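Local coordinates for protein DNA ligase (Archaeoglobus fulgidus, PDB 3GDE) that probably seals nicks in double-stranded DNA, using ATP to join a 3'-hydroxyl to a 5'-phosphate in replication, recombination and repair, at residues S82-M87 with G92-V97; V64-L69 with R484-S489; P405-I410 with K416-V421. All coordinates share one frame; numbering follows the deposited sequence.

Interaction 1. Residues S82-M87 with G92-V97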
loop_
_atom_site.group_PDB
_atom_site.type_symbol
_atom_site.label_atom_id
_atom_site.label_comp_id
_atom_site.label_asym_id
_atom_site.label_seq_id
_atom_site.Cartn_x
_atom_site.Cartn_y
_atom_site.Cartn_z
ATOM N N SER A 82 -15.005 3.381 28.272
ATOM C CA SER A 82 -14.409 2.214 28.947
ATOM C C SER A 82 -15.204 0.930 28.704
ATOM O O SER A 82 -14.622 -0.130 28.494
ATOM C CB SER A 82 -14.238 2.470 30.454
ATOM O OG SER A 82 -15.494 2.640 31.097
ATOM N N GLU A 83 -16.531 1.037 28.708
ATOM C CA GLU A 83 -17.391 -0.104 28.369
ATOM C C GLU A 83 -17.320 -0.502 26.882
ATOM O O GLU A 83 -17.302 -1.688 26.561
ATOM C CB GLU A 83 -18.840 0.151 28.794
ATOM C CG GLU A 83 -19.734 -1.094 28.726
ATOM C CD GLU A 83 -21.112 -0.899 29.358
ATOM O OE1 GLU A 83 -21.303 0.049 30.160
ATOM O OE2 GLU A 83 -22.015 -1.706 29.041
ATOM N N ILE A 84 -17.289 0.483 25.985
ATOM C CA ILE A 84 -17.179 0.216 24.543
ATOM C C ILE A 84 -15.840 -0.470 24.219
ATOM O O ILE A 84 -15.776 -1.326 23.337
ATOM C CB ILE A 84 -17.340 1.508 23.684
ATOM C CG1 ILE A 84 -18.632 2.255 24.060
ATOM C CG2 ILE A 84 -17.317 1.162 22.190
ATOM C CD1 ILE A 84 -18.900 3.556 23.296
ATOM N N GLU A 85 -14.788 -0.083 24.940
ATOM C CA GLU A 85 -13.471 -0.702 24.804
ATOM C C GLU A 85 -13.470 -2.156 25.275
ATOM O O GLU A 85 -12.919 -3.024 24.596
ATOM C CB GLU A 85 -12.396 0.138 25.503
ATOM C CG GLU A 85 -12.132 1.453 24.769
ATOM C CD GLU A 85 -11.358 2.478 25.570
ATOM O OE1 GLU A 85 -11.195 2.301 26.798
ATOM O OE2 GLU A 85 -10.909 3.477 24.964
ATOM N N SER A 86 -14.128 -2.446 26.393
ATOM C CA SER A 86 -14.232 -3.837 26.829
ATOM C C SER A 86 -15.057 -4.662 25.840
ATOM O O SER A 86 -14.792 -5.849 25.650
ATOM C CB SER A 86 -14.796 -3.950 28.251
ATOM O OG SER A 86 -16.206 -4.048 28.241
ATOM N N MET A 87 -16.048 -4.024 25.212
ATOM C CA MET A 87 -16.853 -4.662 24.171
ATOM C C MET A 87 -16.022 -5.054 22.938
ATOM O O MET A 87 -16.263 -6.107 22.356
ATOM C CB MET A 87 -18.027 -3.770 23.758
ATOM C CG MET A 87 -19.122 -3.593 24.813
ATOM S SD MET A 87 -20.415 -2.437 24.274
ATOM C CE MET A 87 -21.392 -3.513 23.206
ATOM N N GLY A 92 -14.297 -8.711 19.488
ATOM C CA GLY A 92 -13.133 -8.883 18.610
ATOM C C GLY A 92 -13.120 -7.960 17.393
ATOM O O GLY A 92 -12.227 -8.048 16.550
ATOM N N ASP A 93 -14.101 -7.062 17.315
ATOM C CA ASP A 93 -14.263 -6.180 16.164
ATOM C C ASP A 93 -15.095 -4.976 16.565
ATOM O O ASP A 93 -16.141 -5.135 17.180
ATOM C CB ASP A 93 -14.955 -6.933 15.020
ATOM C CG ASP A 93 -15.083 -6.100 13.774
ATOM O OD1 ASP A 93 -14.078 -5.951 13.050
ATOM O OD2 ASP A 93 -16.187 -5.581 13.514
ATOM N N LEU A 94 -14.631 -3.774 16.215
ATOM C CA LEU A 94 -15.376 -2.561 16.532
ATOM C C LEU A 94 -16.664 -2.448 15.711
ATOM O O LEU A 94 -17.636 -1.836 16.173
ATOM C CB LEU A 94 -14.515 -1.302 16.378
ATOM C CG LEU A 94 -15.020 -0.023 17.066
ATOM C CD1 LEU A 94 -15.086 -0.140 18.605
ATOM C CD2 LEU A 94 -14.165 1.158 16.673
ATOM N N GLY A 95 -16.664 -3.036 14.509
ATOM C CA GLY A 95 -17.852 -3.081 13.657
ATOM C C GLY A 95 -19.002 -3.782 14.361
ATOM O O GLY A 95 -20.116 -3.260 14.404
ATOM N N LEU A 96 -18.719 -4.954 14.933
ATOM C CA LEU A 96 -19.721 -5.728 15.661
ATOM C C LEU A 96 -20.188 -5.027 16.935
ATOM O O LEU A 96 -21.331 -5.192 17.361
ATOM C CB LEU A 96 -19.200 -7.134 15.977
ATOM C CG LEU A 96 -18.908 -8.060 14.789
ATOM C CD1 LEU A 96 -18.266 -9.358 15.261
ATOM C CD2 LEU A 96 -20.168 -8.351 13.970
ATOM N N VAL A 97 -19.303 -4.235 17.531
ATOM C CA VAL A 97 -19.659 -3.421 18.681
ATOM C C VAL A 97 -20.590 -2.278 18.273
ATOM O O VAL A 97 -21.600 -2.036 18.937
ATOM C CB VAL A 97 -18.414 -2.864 19.405
ATOM C CG1 VAL A 97 -18.822 -1.882 20.510
ATOM C CG2 VAL A 97 -17.588 -4.005 19.979
#
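Val97 puts both of its methyls onto the helix that carries Ile84 and Met87, and it has the largest share of the area buried here. CG1 of Val97 lies opposite the backbone N (chi1 173°), which brings it 3.8 Å from Ile84 CG2 and the same distance from Met87 CB. The other branch, CG2, turns to the main chain and sits 3.4 Å from Met87 O, packing a methyl against the helix backbone. Met87 leaves its helix toward Val97; its chain is extended as far as SD and then bends (chi3 80°), leaving CE 4.1 Å from Val97 CG1. Leu94 adds a looser touch, its CD1 lying 4.4 Å from Ile84 CG2, while Tyr70 of helix 66-77 packs on both Leu94 and Ile84.

Between the helices, Gly92 leaves the first with positive phi and Asp93 caps the next: its OD2 accepts Leu96 N at 3.0 Å through the anti lone pair (N-H...O 143°) and also pairs with Arg160. Consecutive helices 81-91 and 94-108, joined by a short turn with an N-cap, pack together as a helix pair of the all-helical N-terminal DNA-binding domain.

Interaction 2. Residues V64-L69 with R484-S489; sequences VGIGLL and RPLIVS
Ile66 meets Pro485 and Leu486 just after the chain of 64-69 has turned into a helix. Before it, Val64 faces the N-terminal domain itself, packing on Leu143 and Ile162, and Gly65 takes the N-cap position, its carbonyl O accepting a weak bond from Leu68 N at 3.0 Å.

Ile66 points toward 484-489 and carries the whole contact from its side. CG1 lies opposite the backbone N (chi1 -162°), which leaves CG2 in the crowded position between N and the carbonyl carbon, turned at the partner. CG2 reaches Pro485 CB at 3.9 Å, the isoleucine crossing the proline ring obliquely, and Leu486 CD2 at 4.3 Å. The delta methyl also nears the backbone, with CD1 4.0 Å from Pro485 O. The side-chain contacts are apolar, and the two segments bury a modest 110 Å² in all. They join two domains: the helical N-terminal domain and the C-terminal OB-fold domain, in a ligase crystallised in its closed conformation. Pro485 and Leu486 belong to a 3-10 turn closed by Ile487 N on Arg484 O at 3.2 Å. It leads into strand 487-491, where a classic beta bulge sets Val488 and Ser489 together against Glu496 of the next strand.

Further along the helix, Leu68 packs on Met136 and Ile140, and Leu69 on Tyr147 and Thr159, both within the N-terminal domain.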
loop_
_atom_site.group_PDB
_atom_site.type_symbol
_atom_site.label_atom_id
_atom_site.label_comp_id
_atom_site.label_asym_id
_atom_site.label_seq_id
_atom_site.Cartn_x
_atom_site.Cartn_y
_atom_site.Cartn_z
ATOM N N VAL A 64 -9.212 9.593 10.492
ATOM C CA VAL A 64 -10.047 9.188 11.607
ATOM C C VAL A 64 -9.451 7.944 12.279
ATOM O O VAL A 64 -9.457 6.844 11.707
ATOM C CB VAL A 64 -11.512 8.948 11.155
ATOM C CG1 VAL A 64 -12.342 8.373 12.277
ATOM C CG2 VAL A 64 -12.132 10.253 10.675
ATOM N N GLY A 65 -8.916 8.146 13.484
ATOM C CA GLY A 65 -8.394 7.055 14.309
ATOM C C GLY A 65 -9.490 6.433 15.153
ATOM O O GLY A 65 -10.570 7.040 15.353
ATOM N N ILE A 66 -9.220 5.229 15.655
ATOM C CA ILE A 66 -10.186 4.499 16.470
ATOM C C ILE A 66 -10.732 5.307 17.673
ATOM O O ILE A 66 -11.877 5.106 18.095
ATOM C CB ILE A 66 -9.639 3.100 16.907
ATOM C CG1 ILE A 66 -10.797 2.198 17.352
ATOM C CG2 ILE A 66 -8.526 3.217 17.980
ATOM C CD1 ILE A 66 -10.446 0.754 17.553
ATOM N N GLY A 67 -9.908 6.207 18.213
ATOM C CA GLY A 67 -10.299 7.083 19.317
ATOM C C GLY A 67 -11.463 8.005 18.973
ATOM O O GLY A 67 -12.339 8.231 19.807
ATOM N N LEU A 68 -11.468 8.540 17.750
ATOM C CA LEU A 68 -12.599 9.326 17.246
ATOM C C LEU A 68 -13.862 8.496 17.123
ATOM O O LEU A 68 -14.957 8.987 17.413
ATOM C CB LEU A 68 -12.272 9.974 15.892
ATOM C CG LEU A 68 -11.547 11.315 15.913
ATOM C CD1 LEU A 68 -10.206 11.206 16.616
ATOM C CD2 LEU A 68 -11.373 11.836 14.504
ATOM N N LEU A 69 -13.715 7.242 16.702
ATOM C CA LEU A 69 -14.840 6.305 16.630
ATOM C C LEU A 69 -15.459 6.030 18.002
ATOM O O LEU A 69 -16.689 6.008 18.141
ATOM C CB LEU A 69 -14.420 4.990 15.957
ATOM C CG LEU A 69 -14.726 4.762 14.476
ATOM C CD1 LEU A 69 -14.668 6.055 13.671
ATOM C CD2 LEU A 69 -13.792 3.728 13.880
ATOM N N ARG A 484 -1.704 -0.407 21.832
ATOM C CA ARG A 484 -2.689 -0.518 22.904
ATOM C C ARG A 484 -4.146 -0.299 22.436
ATOM O O ARG A 484 -4.987 -1.157 22.689
ATOM C CB ARG A 484 -2.315 0.397 24.085
ATOM C CG ARG A 484 -3.172 0.181 25.321
ATOM C CD ARG A 484 -2.693 1.019 26.512
ATOM N NE ARG A 484 -1.883 0.222 27.438
ATOM C CZ ARG A 484 -0.617 0.476 27.762
ATOM N NH1 ARG A 484 0.024 1.525 27.245
ATOM N NH2 ARG A 484 0.006 -0.325 28.618
ATOM N N PRO A 485 -4.439 0.830 21.735
ATOM C CA PRO A 485 -5.827 1.089 21.287
ATOM C C PRO A 485 -6.383 0.030 20.335
ATOM O O PRO A 485 -7.599 -0.123 20.217
ATOM C CB PRO A 485 -5.718 2.421 20.543
ATOM C CG PRO A 485 -4.454 3.038 21.017
ATOM C CD PRO A 485 -3.527 1.917 21.321
ATOM N N LEU A 486 -5.484 -0.695 19.675
ATOM C CA LEU A 486 -5.853 -1.654 18.645
ATOM C C LEU A 486 -6.065 -3.062 19.189
ATOM O O LEU A 486 -6.328 -3.978 18.411
ATOM C CB LEU A 486 -4.791 -1.676 17.532
ATOM C CG LEU A 486 -4.371 -0.363 16.855
ATOM C CD1 LEU A 486 -3.451 -0.681 15.686
ATOM C CD2 LEU A 486 -5.567 0.478 16.373
ATOM N N ILE A 487 -5.950 -3.237 20.509
ATOM C CA ILE A 487 -6.133 -4.566 21.107
ATOM C C ILE A 487 -7.598 -4.989 21.033
ATOM O O ILE A 487 -8.504 -4.307 21.525
ATOM C CB ILE A 487 -5.574 -4.704 22.550
ATOM C CG1 ILE A 487 -4.035 -4.652 22.551
ATOM C CG2 ILE A 487 -6.055 -6.022 23.184
ATOM C CD1 ILE A 487 -3.403 -4.378 23.922
ATOM N N VAL A 488 -7.795 -6.143 20.415
ATOM C CA VAL A 488 -9.095 -6.595 19.996
ATOM C C VAL A 488 -9.337 -8.003 20.591
ATOM O O VAL A 488 -10.428 -8.567 20.525
ATOM C CB VAL A 488 -9.145 -6.518 18.446
ATOM C CG1 VAL A 488 -8.952 -7.879 17.786
ATOM C CG2 VAL A 488 -10.398 -5.836 17.991
ATOM N N SER A 489 -8.285 -8.548 21.182
ATOM C CA SER A 489 -8.348 -9.814 21.896
ATOM C C SER A 489 -7.212 -9.806 22.903
ATOM O O SER A 489 -6.096 -9.396 22.582
ATOM C CB SER A 489 -8.212 -11.005 20.934
ATOM O OG SER A 489 -7.997 -12.228 21.626
#

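Interaction 3. Residues P405-I410 with K416-V421. With PO4 (phosphate ion), chain C; PO4 (phosphate ion), chain B.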
loop_
_atom_site.group_PDB
_atom_site.type_symbol
_atom_site.label_atom_id
_atom_site.label_comp_id
_atom_site.label_asym_id
_atom_site.label_seq_id
_atom_site.Cartn_x
_atom_site.Cartn_y
_atom_site.Cartn_z
ATOM N N PRO A 405 17.512 -5.760 -22.580
ATOM C CA PRO A 405 17.495 -4.540 -23.408
ATOM C C PRO A 405 16.302 -4.429 -24.364
ATOM O O PRO A 405 15.983 -3.332 -24.810
ATOM C CB PRO A 405 18.817 -4.623 -24.188
ATOM C CG PRO A 405 19.683 -5.512 -23.357
ATOM C CD PRO A 405 18.749 -6.534 -22.785
ATOM N N SER A 406 15.640 -5.546 -24.650
ATOM C CA SER A 406 14.476 -5.539 -25.533
ATOM C C SER A 406 13.128 -5.530 -24.796
ATOM O O SER A 406 12.077 -5.381 -25.424
ATOM C CB SER A 406 14.533 -6.721 -26.502
ATOM O OG SER A 406 14.264 -7.922 -25.816
ATOM N N SER A 407 13.161 -5.688 -23.474
ATOM C CA SER A 407 11.933 -5.770 -22.691
ATOM C C SER A 407 11.184 -4.438 -22.718
ATOM O O SER A 407 11.821 -3.380 -22.718
ATOM C CB SER A 407 12.211 -6.249 -21.250
ATOM O OG SER A 407 12.979 -5.317 -20.495
ATOM N N PRO A 408 9.831 -4.491 -22.799
ATOM C CA PRO A 408 8.980 -3.313 -22.580
ATOM C C PRO A 408 8.782 -3.072 -21.086
ATOM O O PRO A 408 9.161 -3.906 -20.273
ATOM C CB PRO A 408 7.652 -3.722 -23.209
ATOM C CG PRO A 408 7.594 -5.196 -22.988
ATOM C CD PRO A 408 9.022 -5.688 -23.110
ATOM N N TYR A 409 8.193 -1.944 -20.733
ATOM C CA TYR A 409 7.914 -1.643 -19.342
ATOM C C TYR A 409 6.513 -2.140 -19.001
ATOM O O TYR A 409 5.529 -1.730 -19.643
ATOM C CB TYR A 409 8.052 -0.131 -19.092
ATOM C CG TYR A 409 7.972 0.275 -17.631
ATOM C CD1 TYR A 409 9.127 0.556 -16.905
ATOM C CD2 TYR A 409 6.742 0.379 -16.982
ATOM C CE1 TYR A 409 9.056 0.945 -15.562
ATOM C CE2 TYR A 409 6.661 0.756 -15.655
ATOM C CZ TYR A 409 7.820 1.041 -14.947
ATOM O OH TYR A 409 7.731 1.404 -13.624
ATOM N N ILE A 410 6.432 -3.028 -18.003
ATOM C CA ILE A 410 5.165 -3.658 -17.622
ATOM C C ILE A 410 4.720 -3.265 -16.203
ATOM O O ILE A 410 5.148 -3.879 -15.215
ATOM C CB ILE A 410 5.217 -5.210 -17.752
ATOM C CG1 ILE A 410 5.790 -5.654 -19.112
ATOM C CG2 ILE A 410 3.830 -5.819 -17.506
ATOM C CD1 ILE A 410 4.838 -5.527 -20.299
ATOM N N LYS A 416 10.944 -11.871 -14.829
ATOM C CA LYS A 416 12.382 -12.074 -14.960
ATOM C C LYS A 416 13.087 -11.068 -15.886
ATOM O O LYS A 416 14.296 -11.164 -16.083
ATOM C CB LYS A 416 12.666 -13.508 -15.414
ATOM C CG LYS A 416 12.272 -14.562 -14.386
ATOM C CD LYS A 416 12.840 -15.942 -14.723
ATOM C CE LYS A 416 12.151 -17.041 -13.899
ATOM N NZ LYS A 416 12.314 -18.399 -14.528
ATOM N N ASN A 417 12.350 -10.108 -16.446
ATOM C CA ASN A 417 12.955 -9.115 -17.346
ATOM C C ASN A 417 13.898 -8.132 -16.641
ATOM O O ASN A 417 14.800 -7.564 -17.260
ATOM C CB ASN A 417 11.882 -8.355 -18.129
ATOM C CG ASN A 417 11.353 -9.141 -19.330
ATOM O OD1 ASN A 417 10.319 -8.789 -19.908
ATOM N ND2 ASN A 417 12.061 -10.199 -19.712
ATOM N N TRP A 418 13.657 -7.924 -15.351
ATOM C CA TRP A 418 14.553 -7.168 -14.490
ATOM C C TRP A 418 14.918 -8.105 -13.363
ATOM O O TRP A 418 14.049 -8.805 -12.813
ATOM C CB TRP A 418 13.855 -5.947 -13.892
ATOM C CG TRP A 418 13.510 -4.815 -14.832
ATOM C CD1 TRP A 418 13.525 -4.829 -16.204
ATOM C CD2 TRP A 418 13.041 -3.508 -14.450
ATOM N NE1 TRP A 418 13.128 -3.602 -16.692
ATOM C CE2 TRP A 418 12.825 -2.776 -15.640
ATOM C CE3 TRP A 418 12.808 -2.881 -13.215
ATOM C CZ2 TRP A 418 12.380 -1.443 -15.634
ATOM C CZ3 TRP A 418 12.372 -1.556 -13.211
ATOM C CH2 TRP A 418 12.163 -0.854 -14.414
ATOM N N LEU A 419 16.203 -8.126 -13.023
ATOM C CA LEU A 419 16.680 -8.910 -11.882
ATOM C C LEU A 419 17.572 -8.050 -10.990
ATOM O O LEU A 419 18.426 -7.310 -11.486
ATOM C CB LEU A 419 17.431 -10.158 -12.360
ATOM C CG LEU A 419 16.698 -11.154 -13.269
ATOM C CD1 LEU A 419 17.711 -12.042 -13.971
ATOM C CD2 LEU A 419 15.673 -12.010 -12.520
ATOM N N LYS A 420 17.357 -8.126 -9.680
ATOM C CA LYS A 420 18.276 -7.505 -8.740
ATOM C C LYS A 420 19.277 -8.528 -8.230
ATOM O O LYS A 420 18.908 -9.629 -7.826
ATOM C CB LYS A 420 17.565 -6.779 -7.570
ATOM C CG LYS A 420 16.161 -7.254 -7.217
ATOM C CD LYS A 420 15.561 -6.480 -6.028
ATOM C CE LYS A 420 14.055 -6.320 -6.212
ATOM N NZ LYS A 420 13.299 -6.066 -4.953
ATOM N N VAL A 421 20.551 -8.168 -8.287
ATOM C CA VAL A 421 21.588 -8.961 -7.641
ATOM C C VAL A 421 22.340 -8.074 -6.657
ATOM O O VAL A 421 23.013 -7.110 -7.033
ATOM C CB VAL A 421 22.535 -9.672 -8.657
ATOM C CG1 VAL A 421 22.878 -8.767 -9.791
ATOM C CG2 VAL A 421 23.797 -10.193 -7.963
HETATM P P PO4 C . 14.777 -4.254 -2.174
HETATM O O1 PO4 C . 15.895 -3.251 -2.016
HETATM O O2 PO4 C . 15.255 -5.551 -2.777
HETATM O O3 PO4 C . 14.164 -4.510 -0.819
HETATM O O4 PO4 C . 13.748 -3.674 -3.106
HETATM P P PO4 B . 10.497 -4.160 -4.224
HETATM O O1 PO4 B . 10.460 -2.676 -4.531
HETATM O O2 PO4 B . 11.100 -4.851 -5.419
HETATM O O3 PO4 B . 11.357 -4.438 -3.012
HETATM O O4 PO4 B . 9.097 -4.648 -3.983
HETATM O O HOH W 1 11.803 -3.125 -19.371
HETATM O O HOH W 2 8.785 -6.716 -19.739
#
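Trp418 overlaps Tyr409 by bringing CH2 of its six-membered ring to 3.8 Å from Tyr409 CE1. The planes are inclined at 76° and the approach is oblique. With CG opposite the carbonyl carbon (chi1 -70°), the indole reaches across to 405-410 and its NE1 gives a hydrogen bond of 3.0 Å to a water. That water donates to Ser407 OG at 2.7 Å and to Pro408 O at 2.9 Å, so three groups from both segments converge on it. A second water also donates to Pro408 O and, at 2.6 Å, to Asn417 OD1; the same oxygen lies 3.4 Å from Ser407 CB. Ser407 OG is further held by Leu404 O, and Tyr409 OH by Met229 N and Asp299.

Lys420 and Val421 open the Lys-x-Lys of motif V of the covalent nucleotidyltransferases, which lines the nucleotide pocket of the adenylation domain; Lys420 is predicted to bind ATP. Replacing Trp418 by an alanine is likely to leave the first water without its indole donor and to open a gap beside the Tyr409 ring. Two residues on, the Lys420 chain bends at chi3 and NZ hydrogen-bonds two phosphate ions, probably from the crystallisation liquor, at 2.6 Å to O2 of the chain B ion and 3.0 Å to O2 of the chain C ion. Lys252 NZ and Arg414 NH1 are also hydrogen-bonded to phosphate here.

Interactions 1 and 2 are neighbours, with centres about 9 Å apart, and they touch: Leu94 CD2 lies 3.6 Å from Ile66 CG1, and Gly92 O lies 3.2 Å from Val488 CG2. These contacts place the helix pair of interaction 1 directly beside the point where the N-terminal domain meets the OB-fold domain. Helices 66-77 and 81-91 also follow each other in the chain. Interaction 3 lies in the adenylation domain, on the other side of the chain's centre, about 49 Å from interaction 1 and 43 Å from interaction 2 between centres. In sequence it falls between the two segments of interaction 2, whose contact thus brings together the domains that flank the catalytic one.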